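Local coordinates for protein CzcP cation efflux P1-ATPase (Ralstonia metallidurans, PDB 4U9R) that probably pumps zinc and related divalent metal ions across the cell membrane using ATP, represented here by its ferredoxin-like N-terminal metal-binding extension, at residues L28-L33 against P43-L48; I74-D79 against E90-T95; W108-V113 against Q159-R164; S124-L129 against A135-S140. All blocks are in the same frame, centred on the assembly; numbering follows the deposited sequence.

The four contacts fall into two pairs, each built on its own three-stranded antiparallel sheet. Contacts 1 and 2, with centres about 11 Å apart, share the sheet of strands 24-29, 73-78 and 58-64, and they meet at Leu-33, whose CD1 lies 3.6 Å from Val-92 CG1. Each holds part of a cadmium site: Cys-44 in contact 1, Cys-75 and His-77 in contact 2, with His-77 beside the bound phosphine. Contacts 3 and 4, also about 11 Å between centres, share the second sheet and are joined where Gln-109 NE2 lies 2.9 Å from Ser-140 O. Contacts 2 and 3 lie on opposite sides of the chain's centre, about 39 Å between centres.

Contact 1 of 4, residues L28-L33 against P43-L48; sequences LDIPVL and PCVERL. With CD (cadmium ion), chain B.
Two apolar pairs, Ile-30 with Val-45 and Leu-33 with Leu-48, join the short helix 30-33 to the start of helix 43-53. The tighter is the leucine pair, with Leu-33 CD1 3.8 Å from Leu-48 CD2 and the two side chains crossing at about a right angle. Leu-48 gets there because its CG stands anti to the backbone N (chi1 175°), which carries the isobutyl group out from its helix. Ile-30 and Val-45 meet more loosely through their CG2 methyls, 4.3 Å apart, although their CA atoms, at 7.9 Å, are closer than those of the leucines. All four residues are buried, yet the pairing hides just 132 Å² in total, and no hydrogen bond crosses it.

Metal binding makes up the second kind of interaction. Cys-44, one turn before Leu-48 on a nearly shared flank of the helix, places SG 2.6 Å from a cadmium ion; Asp-42, His-105 and Glu-146 complete the site. Arg-47 is second-shell: its chain runs extended from CG to NE, and NH1 hydrogen-bonds Glu-146 OE2, which is consistent with its holding that carboxylate in place and may offset some negative charge around the metal. Within the helix, Arg-47 N bonds Pro-43 O at 2.8 Å.

The contact lies on the helix-covered face of the sheet, where strand 24-29 runs into helix 30-33. Ile-63 touches both Ile-30 and Val-45, Ile-74 touches Ile-30 and Leu-33, and Ile-99 of helix 85-102 packs on Leu-48. From the loop between the helices, Leu-34 touches Leu-48 and Leu-37 touches Val-45.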
loop_
_atom_site.group_PDB
_atom_site.type_symbol
_atom_site.label_atom_id
_atom_site.label_comp_id
_atom_site.label_asym_id
_atom_site.label_seq_id
_atom_site.Cartn_x
_atom_site.Cartn_y
_atom_site.Cartn_z
ATOM N N LEU A 28 -15.085 5.878 1.648
ATOM C CA LEU A 28 -14.989 4.866 0.656
ATOM C C LEU A 28 -14.196 3.715 1.273
ATOM O O LEU A 28 -13.389 3.918 2.202
ATOM C CB LEU A 28 -14.229 5.402 -0.530
ATOM C CG LEU A 28 -14.920 6.497 -1.360
ATOM C CD1 LEU A 28 -14.416 7.862 -0.955
ATOM C CD2 LEU A 28 -14.612 6.294 -2.818
ATOM N N ASP A 29 -14.412 2.517 0.756
ATOM C CA ASP A 29 -13.780 1.344 1.294
ATOM C C ASP A 29 -12.387 1.248 0.717
ATOM O O ASP A 29 -12.156 1.529 -0.450
ATOM C CB ASP A 29 -14.623 0.103 0.980
ATOM C CG ASP A 29 -16.021 0.217 1.537
ATOM O OD1 ASP A 29 -16.175 0.184 2.775
ATOM O OD2 ASP A 29 -16.965 0.388 0.740
ATOM N N ILE A 30 -11.431 0.892 1.557
ATOM C CA ILE A 30 -10.032 0.899 1.143
ATOM C C ILE A 30 -9.765 -0.063 -0.006
ATOM O O ILE A 30 -9.087 0.306 -0.966
ATOM C CB ILE A 30 -9.104 0.630 2.353
ATOM C CG1 ILE A 30 -8.992 1.909 3.161
ATOM C CG2 ILE A 30 -7.711 0.211 1.909
ATOM C CD1 ILE A 30 -8.416 1.721 4.550
ATOM N N PRO A 31 -10.318 -1.294 0.061
ATOM C CA PRO A 31 -9.996 -2.182 -1.045
ATOM C C PRO A 31 -10.538 -1.679 -2.375
ATOM O O PRO A 31 -10.028 -2.068 -3.416
ATOM C CB PRO A 31 -10.644 -3.518 -0.637
ATOM C CG PRO A 31 -10.775 -3.437 0.840
ATOM C CD PRO A 31 -11.103 -1.986 1.102
ATOM N N VAL A 32 -11.529 -0.789 -2.340
ATOM C CA VAL A 32 -12.066 -0.202 -3.554
ATOM C C VAL A 32 -11.078 0.775 -4.167
ATOM O O VAL A 32 -10.957 0.820 -5.385
ATOM C CB VAL A 32 -13.420 0.502 -3.300
ATOM C CG1 VAL A 32 -13.898 1.252 -4.541
ATOM C CG2 VAL A 32 -14.464 -0.519 -2.869
ATOM N N LEU A 33 -10.416 1.583 -3.331
ATOM C CA LEU A 33 -9.425 2.499 -3.803
ATOM C C LEU A 33 -8.111 1.793 -4.055
ATOM O O LEU A 33 -7.415 2.111 -5.008
ATOM C CB LEU A 33 -9.171 3.580 -2.772
ATOM C CG LEU A 33 -10.364 4.492 -2.522
ATOM C CD1 LEU A 33 -10.065 5.418 -1.393
ATOM C CD2 LEU A 33 -10.712 5.234 -3.808
ATOM N N PRO A 43 1.915 0.766 3.292
ATOM C CA PRO A 43 2.204 2.179 3.144
ATOM C C PRO A 43 1.479 2.880 1.990
ATOM O O PRO A 43 1.562 4.109 1.884
ATOM C CB PRO A 43 3.719 2.210 2.911
ATOM C CG PRO A 43 4.069 0.858 2.433
ATOM C CD PRO A 43 3.133 -0.059 3.130
ATOM N N CYS A 44 0.815 2.105 1.137
ATOM C CA CYS A 44 -0.062 2.644 0.118
ATOM C C CYS A 44 -1.198 3.495 0.755
ATOM O O CYS A 44 -1.532 4.547 0.255
ATOM C CB CYS A 44 -0.614 1.512 -0.780
ATOM S SG CYS A 44 0.457 1.261 -2.200
ATOM N N VAL A 45 -1.751 3.045 1.869
ATOM C CA VAL A 45 -2.783 3.787 2.583
ATOM C C VAL A 45 -2.306 5.180 3.005
ATOM O O VAL A 45 -3.032 6.178 2.796
ATOM C CB VAL A 45 -3.298 3.007 3.809
ATOM C CG1 VAL A 45 -4.320 3.845 4.575
ATOM C CG2 VAL A 45 -3.942 1.709 3.358
ATOM N N GLU A 46 -1.093 5.241 3.560
ATOM C CA GLU A 46 -0.404 6.507 3.934
ATOM C C GLU A 46 -0.040 7.346 2.727
ATOM O O GLU A 46 -0.120 8.588 2.773
ATOM C CB GLU A 46 0.901 6.233 4.731
ATOM C CG GLU A 46 1.654 7.482 5.219
ATOM C CD GLU A 46 3.126 7.229 5.621
ATOM O OE1 GLU A 46 3.475 7.377 6.818
ATOM O OE2 GLU A 46 3.951 6.900 4.736
ATOM N N ARG A 47 0.418 6.706 1.658
ATOM C CA ARG A 47 0.675 7.464 0.429
ATOM C C ARG A 47 -0.600 8.210 -0.004
ATOM O O ARG A 47 -0.566 9.404 -0.300
ATOM C CB ARG A 47 1.136 6.575 -0.714
ATOM C CG ARG A 47 2.636 6.463 -0.847
ATOM C CD ARG A 47 3.070 5.607 -2.056
ATOM N NE ARG A 47 4.381 5.008 -1.791
ATOM C CZ ARG A 47 4.607 3.751 -1.391
ATOM N NH1 ARG A 47 3.634 2.853 -1.287
ATOM N NH2 ARG A 47 5.852 3.377 -1.139
ATOM N N LEU A 48 -1.710 7.482 -0.033
ATOM C CA LEU A 48 -3.000 8.029 -0.438
ATOM C C LEU A 48 -3.407 9.162 0.485
ATOM O O LEU A 48 -3.703 10.253 0.032
ATOM C CB LEU A 48 -4.063 6.940 -0.440
ATOM C CG LEU A 48 -5.518 7.322 -0.726
ATOM C CD1 LEU A 48 -5.629 8.116 -1.990
ATOM C CD2 LEU A 48 -6.346 6.057 -0.879
HETATM CD CD CD B . 1.600 -0.795 -1.115
#

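Contact 2 of 4, residues I74-D79 against E90-T95; sequences ICVHYD and ELVTST. With CD (cadmium ion), chain C; TCE (3,3',3''-phosphanetriyltripropanoic acid), chain D.
Val-92 spreads its two methyls over two residues of the strand: Val-92 CG1 lies 3.7 Å from Ile-74 CD1, and Val-92 CG2 lies 4.0 Å from Val-76 CG2. In both pairs the side chains run past each other in opposite directions. A chi1 of 176° sets Val-92 CG1 anti to the backbone N and CG2 beside it, so each branch serves a different neighbour. All three residues are buried, and no hydrogen bond crosses the 99 Å² interface.

Cys-75 and His-77 leave the strand on its other face and bind a cadmium ion, with Cys-75 SG at 2.5 Å from the metal and His-77 NE2 at 2.2 Å; His-62 of strand 58-64 is the third protein ligand. One strand of the antiparallel sheet therefore supplies the helix-packed core of a ferredoxin-like fold on one side and a metal site on the other. The phosphine reaches the metal from the side away from the strand, its P atom 2.7 Å from the cadmium ion, a separation consistent with a phosphorus donor. Its C1 approaches the edge of the imidazole, 3.4 Å from His-77 CE1, and O12 lies in the ring plane. Lys-25, Arg-27 and Lys-64 complete a basic pocket suited to its carboxylates.

Farther out, Leu-33 packs on both Ile-74 and Val-92, and backbone bonds from Ile-74 to Leu-28 and from Val-76 to Leu-26 hold the strand. Within helix 85-102, Ser-94 OG donates to Glu-90 O at 2.9 Å and Thr-95 OG1 to Leu-91 O at 2.7 Å.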
loop_
_atom_site.group_PDB
_atom_site.type_symbol
_atom_site.label_atom_id
_atom_site.label_comp_id
_atom_site.label_asym_id
_atom_site.label_seq_id
_atom_site.Cartn_x
_atom_site.Cartn_y
_atom_site.Cartn_z
ATOM N N ILE A 74 -11.591 4.895 4.272
ATOM C CA ILE A 74 -11.026 6.225 4.461
ATOM C C ILE A 74 -12.156 7.181 4.546
ATOM O O ILE A 74 -13.155 7.043 3.831
ATOM C CB ILE A 74 -10.011 6.671 3.400
ATOM C CG1 ILE A 74 -10.597 6.708 2.021
ATOM C CG2 ILE A 74 -8.811 5.721 3.388
ATOM C CD1 ILE A 74 -9.800 7.658 1.161
ATOM N N CYS A 75 -11.974 8.150 5.422
ATOM C CA CYS A 75 -12.901 9.176 5.633
ATOM C C CYS A 75 -12.182 10.476 5.316
ATOM O O CYS A 75 -11.086 10.741 5.814
ATOM C CB CYS A 75 -13.414 9.091 7.071
ATOM S SG CYS A 75 -14.662 10.330 7.476
ATOM N N VAL A 76 -12.811 11.295 4.474
ATOM C CA VAL A 76 -12.255 12.541 4.055
ATOM C C VAL A 76 -13.247 13.627 4.398
ATOM O O VAL A 76 -14.401 13.533 4.045
ATOM C CB VAL A 76 -12.014 12.540 2.535
ATOM C CG1 VAL A 76 -11.485 13.882 2.044
ATOM C CG2 VAL A 76 -11.002 11.484 2.146
ATOM N N HIS A 77 -12.776 14.653 5.096
ATOM C CA HIS A 77 -13.554 15.786 5.427
ATOM C C HIS A 77 -13.164 16.919 4.476
ATOM O O HIS A 77 -11.986 17.179 4.226
ATOM C CB HIS A 77 -13.264 16.245 6.857
ATOM C CG HIS A 77 -13.425 15.180 7.912
ATOM N ND1 HIS A 77 -13.454 15.504 9.254
ATOM C CD2 HIS A 77 -13.496 13.823 7.859
ATOM C CE1 HIS A 77 -13.588 14.404 9.977
ATOM N NE2 HIS A 77 -13.639 13.368 9.161
ATOM N N TYR A 78 -14.164 17.586 3.936
ATOM C CA TYR A 78 -13.935 18.668 3.042
ATOM C C TYR A 78 -14.863 19.855 3.365
ATOM O O TYR A 78 -15.913 19.722 4.041
ATOM C CB TYR A 78 -14.092 18.188 1.601
ATOM C CG TYR A 78 -15.499 17.808 1.237
ATOM C CD1 TYR A 78 -16.006 16.554 1.587
ATOM C CD2 TYR A 78 -16.336 18.706 0.552
ATOM C CE1 TYR A 78 -17.300 16.202 1.269
ATOM C CE2 TYR A 78 -17.640 18.355 0.226
ATOM C CZ TYR A 78 -18.103 17.090 0.604
ATOM O OH TYR A 78 -19.356 16.694 0.324
ATOM N N ASP A 79 -14.432 21.008 2.882
ATOM C CA ASP A 79 -15.171 22.267 2.929
ATOM C C ASP A 79 -15.936 22.426 1.619
ATOM O O ASP A 79 -15.338 22.728 0.580
ATOM C CB ASP A 79 -14.140 23.402 3.058
ATOM C CG ASP A 79 -14.771 24.781 3.111
ATOM O OD1 ASP A 79 -16.017 24.896 3.015
ATOM O OD2 ASP A 79 -13.997 25.750 3.258
ATOM N N GLU A 90 -13.528 12.574 -6.933
ATOM C CA GLU A 90 -12.681 12.310 -8.103
ATOM C C GLU A 90 -11.212 12.341 -7.734
ATOM O O GLU A 90 -10.429 11.481 -8.155
ATOM C CB GLU A 90 -13.002 13.333 -9.224
ATOM C CG GLU A 90 -12.111 13.303 -10.465
ATOM C CD GLU A 90 -12.659 14.194 -11.588
ATOM O OE1 GLU A 90 -12.315 15.407 -11.629
ATOM O OE2 GLU A 90 -13.474 13.694 -12.398
ATOM N N LEU A 91 -10.846 13.338 -6.957
ATOM C CA LEU A 91 -9.523 13.431 -6.390
ATOM C C LEU A 91 -9.205 12.185 -5.567
ATOM O O LEU A 91 -8.158 11.593 -5.737
ATOM C CB LEU A 91 -9.423 14.665 -5.537
ATOM C CG LEU A 91 -8.105 15.382 -5.377
ATOM C CD1 LEU A 91 -7.302 15.461 -6.672
ATOM C CD2 LEU A 91 -8.440 16.788 -4.902
ATOM N N VAL A 92 -10.117 11.754 -4.707
ATOM C CA VAL A 92 -9.868 10.523 -3.941
ATOM C C VAL A 92 -9.732 9.297 -4.836
ATOM O O VAL A 92 -8.754 8.588 -4.745
ATOM C CB VAL A 92 -10.924 10.244 -2.865
ATOM C CG1 VAL A 92 -10.644 8.916 -2.196
ATOM C CG2 VAL A 92 -10.965 11.357 -1.828
ATOM N N THR A 93 -10.725 9.017 -5.670
ATOM C CA THR A 93 -10.708 7.815 -6.506
ATOM C C THR A 93 -9.568 7.831 -7.528
ATOM O O THR A 93 -8.994 6.781 -7.815
ATOM C CB THR A 93 -12.016 7.631 -7.306
ATOM O OG1 THR A 93 -12.324 8.860 -7.975
ATOM C CG2 THR A 93 -13.174 7.252 -6.378
ATOM N N SER A 94 -9.232 8.988 -8.092
ATOM C CA SER A 94 -8.142 9.002 -9.082
ATOM C C SER A 94 -6.737 8.962 -8.434
ATOM O O SER A 94 -5.800 8.413 -9.016
ATOM C CB SER A 94 -8.232 10.196 -10.009
ATOM O OG SER A 94 -7.819 11.385 -9.358
ATOM N N THR A 95 -6.572 9.556 -7.259
ATOM C CA THR A 95 -5.281 9.477 -6.581
ATOM C C THR A 95 -5.035 8.015 -6.199
ATOM O O THR A 95 -3.926 7.504 -6.339
ATOM C CB THR A 95 -5.213 10.371 -5.367
ATOM O OG1 THR A 95 -5.464 11.716 -5.768
ATOM C CG2 THR A 95 -3.829 10.277 -4.696
HETATM CD CD CD C . -13.788 11.259 9.634
HETATM O O16 TCE D . -18.939 8.171 14.299
HETATM C C14 TCE D . -18.623 8.299 13.095
HETATM O O15 TCE D . -19.434 8.247 12.144
HETATM C C5 TCE D . -17.162 8.536 12.759
HETATM C C2 TCE D . -16.856 9.959 12.361
HETATM P P TCE D . -15.143 10.265 11.776
HETATM C C3 TCE D . -14.109 9.437 13.045
HETATM C C6 TCE D . -13.060 10.407 13.569
HETATM C C8 TCE D . -12.868 10.338 15.072
HETATM O O10 TCE D . -11.697 10.251 15.504
HETATM O O9 TCE D . -13.887 10.371 15.800
HETATM C C1 TCE D . -14.890 12.051 12.117
HETATM C C4 TCE D . -15.282 12.293 13.572
HETATM C C11 TCE D . -14.497 13.407 14.235
HETATM O O12 TCE D . -14.373 14.491 13.619
HETATM O O13 TCE D . -14.012 13.182 15.367
#

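Contact 3 of 4, residues W108-V113 against Q159-R164; sequences WQLKGV and QALSKR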
loop_
_atom_site.group_PDB
_atom_site.type_symbol
_atom_site.label_atom_id
_atom_site.label_comp_id
_atom_site.label_asym_id
_atom_site.label_seq_id
_atom_site.Cartn_x
_atom_site.Cartn_y
_atom_site.Cartn_z
ATOM N N TRP A 108 4.915 -13.725 -0.128
ATOM C CA TRP A 108 5.266 -15.103 -0.446
ATOM C C TRP A 108 5.814 -15.840 0.751
ATOM O O TRP A 108 6.542 -15.259 1.568
ATOM C CB TRP A 108 6.299 -15.154 -1.565
ATOM C CG TRP A 108 5.734 -14.879 -2.888
ATOM C CD1 TRP A 108 4.471 -15.184 -3.327
ATOM C CD2 TRP A 108 6.398 -14.256 -3.979
ATOM N NE1 TRP A 108 4.312 -14.775 -4.627
ATOM C CE2 TRP A 108 5.483 -14.207 -5.055
ATOM C CE3 TRP A 108 7.675 -13.729 -4.158
ATOM C CZ2 TRP A 108 5.813 -13.655 -6.297
ATOM C CZ3 TRP A 108 7.996 -13.171 -5.395
ATOM C CH2 TRP A 108 7.067 -13.139 -6.442
ATOM N N GLN A 109 5.429 -17.120 0.824
ATOM C CA GLN A 109 5.993 -18.115 1.742
ATOM C C GLN A 109 7.196 -18.770 1.050
ATOM O O GLN A 109 7.032 -19.604 0.150
ATOM C CB GLN A 109 4.927 -19.166 2.103
ATOM C CG GLN A 109 5.415 -20.355 2.931
ATOM C CD GLN A 109 5.899 -19.956 4.315
ATOM O OE1 GLN A 109 5.109 -19.834 5.252
ATOM N NE2 GLN A 109 7.208 -19.763 4.454
ATOM N N LEU A 110 8.402 -18.354 1.440
ATOM C CA LEU A 110 9.620 -18.924 0.863
ATOM C C LEU A 110 9.907 -20.311 1.435
ATOM O O LEU A 110 9.531 -20.635 2.561
ATOM C CB LEU A 110 10.820 -18.000 1.093
ATOM C CG LEU A 110 10.736 -16.590 0.487
ATOM C CD1 LEU A 110 12.023 -15.821 0.763
ATOM C CD2 LEU A 110 10.452 -16.631 -1.009
ATOM N N LYS A 111 10.566 -21.139 0.646
ATOM C CA LYS A 111 10.982 -22.449 1.121
ATOM C C LYS A 111 12.186 -22.281 2.035
ATOM O O LYS A 111 12.804 -21.206 2.066
ATOM C CB LYS A 111 11.292 -23.378 -0.060
ATOM C CG LYS A 111 10.072 -23.681 -0.932
ATOM C CD LYS A 111 10.463 -24.266 -2.279
ATOM C CE LYS A 111 9.244 -24.522 -3.151
ATOM N NZ LYS A 111 9.629 -24.793 -4.566
ATOM N N GLY A 112 12.470 -23.333 2.813
ATOM C CA GLY A 112 13.657 -23.409 3.687
ATOM C C GLY A 112 13.404 -22.979 5.117
ATOM O O GLY A 112 12.291 -22.578 5.458
ATOM N N VAL A 113 14.445 -23.050 5.948
ATOM C CA VAL A 113 14.316 -22.712 7.367
ATOM C C VAL A 113 15.038 -21.413 7.712
ATOM O O VAL A 113 16.221 -21.211 7.384
ATOM C CB VAL A 113 14.795 -23.842 8.312
ATOM C CG1 VAL A 113 14.235 -25.189 7.864
ATOM C CG2 VAL A 113 16.315 -23.874 8.425
ATOM N N GLN A 159 12.278 -14.534 -9.934
ATOM C CA GLN A 159 13.479 -14.943 -10.672
ATOM C C GLN A 159 14.757 -14.542 -9.932
ATOM O O GLN A 159 15.734 -15.278 -9.962
ATOM C CB GLN A 159 13.495 -14.355 -12.097
ATOM C CG GLN A 159 12.347 -14.796 -13.007
ATOM C CD GLN A 159 12.405 -16.261 -13.403
ATOM O OE1 GLN A 159 11.506 -17.038 -13.071
ATOM N NE2 GLN A 159 13.461 -16.647 -14.120
ATOM N N ALA A 160 14.743 -13.391 -9.260
ATOM C CA ALA A 160 15.893 -12.934 -8.456
ATOM C C ALA A 160 16.077 -13.672 -7.103
ATOM O O ALA A 160 17.222 -13.878 -6.652
ATOM C CB ALA A 160 15.792 -11.436 -8.220
ATOM N N LEU A 161 14.963 -14.019 -6.449
ATOM C CA LEU A 161 14.987 -14.866 -5.257
ATOM C C LEU A 161 14.888 -16.347 -5.621
ATOM O O LEU A 161 14.856 -17.189 -4.733
ATOM C CB LEU A 161 13.878 -14.488 -4.264
ATOM C CG LEU A 161 12.411 -14.773 -4.630
ATOM C CD1 LEU A 161 11.965 -16.211 -4.334
ATOM C CD2 LEU A 161 11.495 -13.775 -3.918
ATOM N N SER A 162 14.830 -16.660 -6.916
ATOM C CA SER A 162 14.876 -18.049 -7.385
ATOM C C SER A 162 16.173 -18.717 -6.929
ATOM O O SER A 162 16.137 -19.816 -6.367
ATOM C CB SER A 162 14.761 -18.130 -8.912
ATOM O OG SER A 162 14.600 -19.467 -9.352
ATOM N N LYS A 163 17.303 -18.038 -7.159
ATOM C CA LYS A 163 18.613 -18.530 -6.725
ATOM C C LYS A 163 18.503 -19.286 -5.380
ATOM O O LYS A 163 18.790 -20.484 -5.314
ATOM C CB LYS A 163 19.665 -17.391 -6.692
ATOM C CG LYS A 163 19.659 -16.488 -5.465
ATOM C CD LYS A 163 20.794 -15.479 -5.493
ATOM C CE LYS A 163 20.638 -14.440 -4.390
ATOM N NZ LYS A 163 21.930 -13.796 -4.017
ATOM N N ARG A 164 18.009 -18.621 -4.339
ATOM C CA ARG A 164 17.880 -19.242 -3.026
ATOM C C ARG A 164 16.488 -19.847 -2.837
ATOM O O ARG A 164 16.326 -21.066 -2.969
ATOM C CB ARG A 164 18.212 -18.236 -1.919
ATOM C CG ARG A 164 19.711 -18.101 -1.708
ATOM C CD ARG A 164 20.161 -16.689 -1.376
ATOM N NE ARG A 164 21.592 -16.552 -1.655
ATOM C CZ ARG A 164 22.572 -16.952 -0.841
ATOM N NH1 ARG A 164 22.299 -17.507 0.336
ATOM N NH2 ARG A 164 23.841 -16.792 -1.204
#
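Leu-110 and Leu-161 mark the closest backbone approach, their CA atoms 9.1 Å apart. Segment 108-113 starts as the last two residues of strand 103-109 and runs on in extended form, while 159-164 covers the C-terminal part of helix 154-162 and the residues that follow. The gap is too wide for direct backbone bonding, and side chains alone bridge it.

Leu-161 does so with both branches. Its CD1 rests 3.7 Å from Leu-110 CD2, and its CD2 is 3.8 Å from Trp-108 CE3 and equally near CZ3, meeting the benzo edge of the indole close to the ring plane instead of lying over a face. A chi1 of 69° puts CG between the backbone N and the carbonyl carbon, which aims the fork at both partners. Gln-109 turns to the other side of the strand and its NE2 donates to Leu-110 O at 3.1 Å, with an N-H...O angle of 156° and the acceptor lying nearly in the amide plane; the same NE2 also hydrogen-bonds Ser-140 O.

Ala-154, Ile-157 and Glu-158 also pack on Trp-108, and backbone bonds from Trp-108 to Ala-143 and from Leu-110 to Gly-141 tie the segment to the neighbouring strand. A terminal helix laid by such apolar contacts against an outermost strand of an antiparallel sheet belongs to the helix-on-sheet layering of the ferredoxin-like fold.

Contact 4 of 4, residues S124-L129 against A135-S140; sequences SQLRAL and AEVSAS
Leu-126 rests on the strand at two points: its CB is 4.0 Å from Ala-135 CB, and its CD1 is 4.0 Å from Val-137 CG2. The leucine and valine side chains cross at about a right angle. Since Ala-135 and Val-137 both direct their side chains to the helix while Glu-136 between them turns away, one leucine can span both.

Arg-127 follows, and its CA is the nearest to the strand, 6.2 Å from that of Ala-135. Its chain bends at chi3 (-102°), which turns the guanidinium back toward the alanine, edge on, so that NH1 approaches Ala-135 O at 2.6 Å. The oxygen sits near the guanidinium plane, but the N-H...O angle of 120° makes this a weak hydrogen bond despite the short distance. Glu-136 OE2, 5.5 Å from Arg-127 NH1, adds an opposite charge nearby without contact.

The arrangement belongs to a split beta-alpha-beta unit of the ferredoxin-like fold: helix 116-127 connects the parallel strands 103-109 and 132-137, and strand 142-148 fits between them.

Ala-128 N bonds Ser-124 O at 3.2 Å, and Leu-129 N then bonds Leu-126 O at 3.0 Å, a shorter-range link as the chain leaves the helix for the strand. Past Val-137, Ser-138 OG donates to Ala-139 O at 2.8 Å, from 44° above the carbonyl plane.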
loop_
_atom_site.group_PDB
_atom_site.type_symbol
_atom_site.label_atom_id
_atom_site.label_comp_id
_atom_site.label_asym_id
_atom_site.label_seq_id
_atom_site.Cartn_x
_atom_site.Cartn_y
_atom_site.Cartn_z
ATOM N N SER A 124 17.804 -7.682 3.150
ATOM C CA SER A 124 18.691 -6.726 2.480
ATOM C C SER A 124 18.905 -7.047 1.006
ATOM O O SER A 124 19.126 -6.141 0.203
ATOM C CB SER A 124 20.054 -6.645 3.187
ATOM O OG SER A 124 19.944 -6.000 4.447
ATOM N N GLN A 125 18.872 -8.329 0.651
ATOM C CA GLN A 125 19.028 -8.722 -0.753
ATOM C C GLN A 125 17.842 -8.246 -1.581
ATOM O O GLN A 125 18.008 -7.859 -2.742
ATOM C CB GLN A 125 19.195 -10.243 -0.906
ATOM C CG GLN A 125 20.639 -10.723 -0.773
ATOM C CD GLN A 125 20.759 -12.216 -0.489
ATOM O OE1 GLN A 125 20.008 -13.029 -1.025
ATOM N NE2 GLN A 125 21.716 -12.579 0.362
ATOM N N LEU A 126 16.650 -8.299 -0.988
ATOM C CA LEU A 126 15.430 -7.814 -1.648
ATOM C C LEU A 126 15.501 -6.293 -1.840
ATOM O O LEU A 126 15.366 -5.815 -2.969
ATOM C CB LEU A 126 14.185 -8.231 -0.861
ATOM C CG LEU A 126 13.803 -9.707 -1.048
ATOM C CD1 LEU A 126 12.769 -10.155 -0.023
ATOM C CD2 LEU A 126 13.321 -9.995 -2.468
ATOM N N ARG A 127 15.782 -5.555 -0.765
ATOM C CA ARG A 127 15.940 -4.094 -0.840
ATOM C C ARG A 127 16.855 -3.647 -1.980
ATOM O O ARG A 127 16.549 -2.675 -2.672
ATOM C CB ARG A 127 16.445 -3.518 0.486
ATOM C CG ARG A 127 15.380 -3.436 1.570
ATOM C CD ARG A 127 15.872 -2.706 2.814
ATOM N NE ARG A 127 16.232 -3.625 3.893
ATOM C CZ ARG A 127 15.365 -4.214 4.719
ATOM N NH1 ARG A 127 14.058 -4.002 4.603
ATOM N NH2 ARG A 127 15.806 -5.035 5.669
ATOM N N ALA A 128 17.954 -4.372 -2.188
ATOM C CA ALA A 128 18.976 -3.992 -3.167
ATOM C C ALA A 128 18.592 -4.248 -4.628
ATOM O O ALA A 128 19.277 -3.768 -5.538
ATOM C CB ALA A 128 20.287 -4.692 -2.846
ATOM N N LEU A 129 17.513 -4.994 -4.862
ATOM C CA LEU A 129 17.019 -5.218 -6.227
ATOM C C LEU A 129 16.494 -3.905 -6.831
ATOM O O LEU A 129 16.029 -3.031 -6.098
ATOM C CB LEU A 129 15.915 -6.273 -6.232
ATOM C CG LEU A 129 16.320 -7.668 -5.761
ATOM C CD1 LEU A 129 15.106 -8.482 -5.342
ATOM C CD2 LEU A 129 17.108 -8.384 -6.844
ATOM N N ALA A 135 10.676 -3.955 2.345
ATOM C CA ALA A 135 10.845 -5.412 2.406
ATOM C C ALA A 135 11.029 -5.871 3.841
ATOM O O ALA A 135 11.835 -5.301 4.568
ATOM C CB ALA A 135 12.029 -5.839 1.566
ATOM N N GLU A 136 10.279 -6.903 4.234
ATOM C CA GLU A 136 10.205 -7.363 5.624
ATOM C C GLU A 136 10.060 -8.886 5.671
ATOM O O GLU A 136 8.946 -9.417 5.552
ATOM C CB GLU A 136 8.995 -6.736 6.334
ATOM C CG GLU A 136 9.090 -5.239 6.622
ATOM C CD GLU A 136 9.643 -4.906 7.998
ATOM O OE1 GLU A 136 9.789 -5.819 8.838
ATOM O OE2 GLU A 136 9.921 -3.710 8.241
ATOM N N VAL A 137 11.179 -9.588 5.840
ATOM C CA VAL A 137 11.156 -11.043 5.972
ATOM C C VAL A 137 11.113 -11.398 7.454
ATOM O O VAL A 137 11.968 -10.970 8.226
ATOM C CB VAL A 137 12.375 -11.713 5.299
ATOM C CG1 VAL A 137 12.204 -13.233 5.271
ATOM C CG2 VAL A 137 12.571 -11.175 3.886
ATOM N N SER A 138 10.096 -12.164 7.834
ATOM C CA SER A 138 9.931 -12.618 9.208
ATOM C C SER A 138 10.664 -13.946 9.422
ATOM O O SER A 138 11.203 -14.536 8.477
ATOM C CB SER A 138 8.442 -12.802 9.520
ATOM O OG SER A 138 7.928 -13.991 8.929
ATOM N N ALA A 139 10.614 -14.439 10.653
ATOM C CA ALA A 139 10.970 -15.817 10.939
ATOM C C ALA A 139 9.910 -16.696 10.282
ATOM O O ALA A 139 8.746 -16.303 10.198
ATOM C CB ALA A 139 11.015 -16.058 12.438
ATOM N N SER A 140 10.321 -17.866 9.804
ATOM C CA SER A 140 9.442 -18.792 9.085
ATOM C C SER A 140 9.336 -18.419 7.606
ATOM O O SER A 140 8.626 -19.068 6.837
ATOM C CB SER A 140 8.054 -18.872 9.728
ATOM O OG SER A 140 7.090 -19.342 8.804
#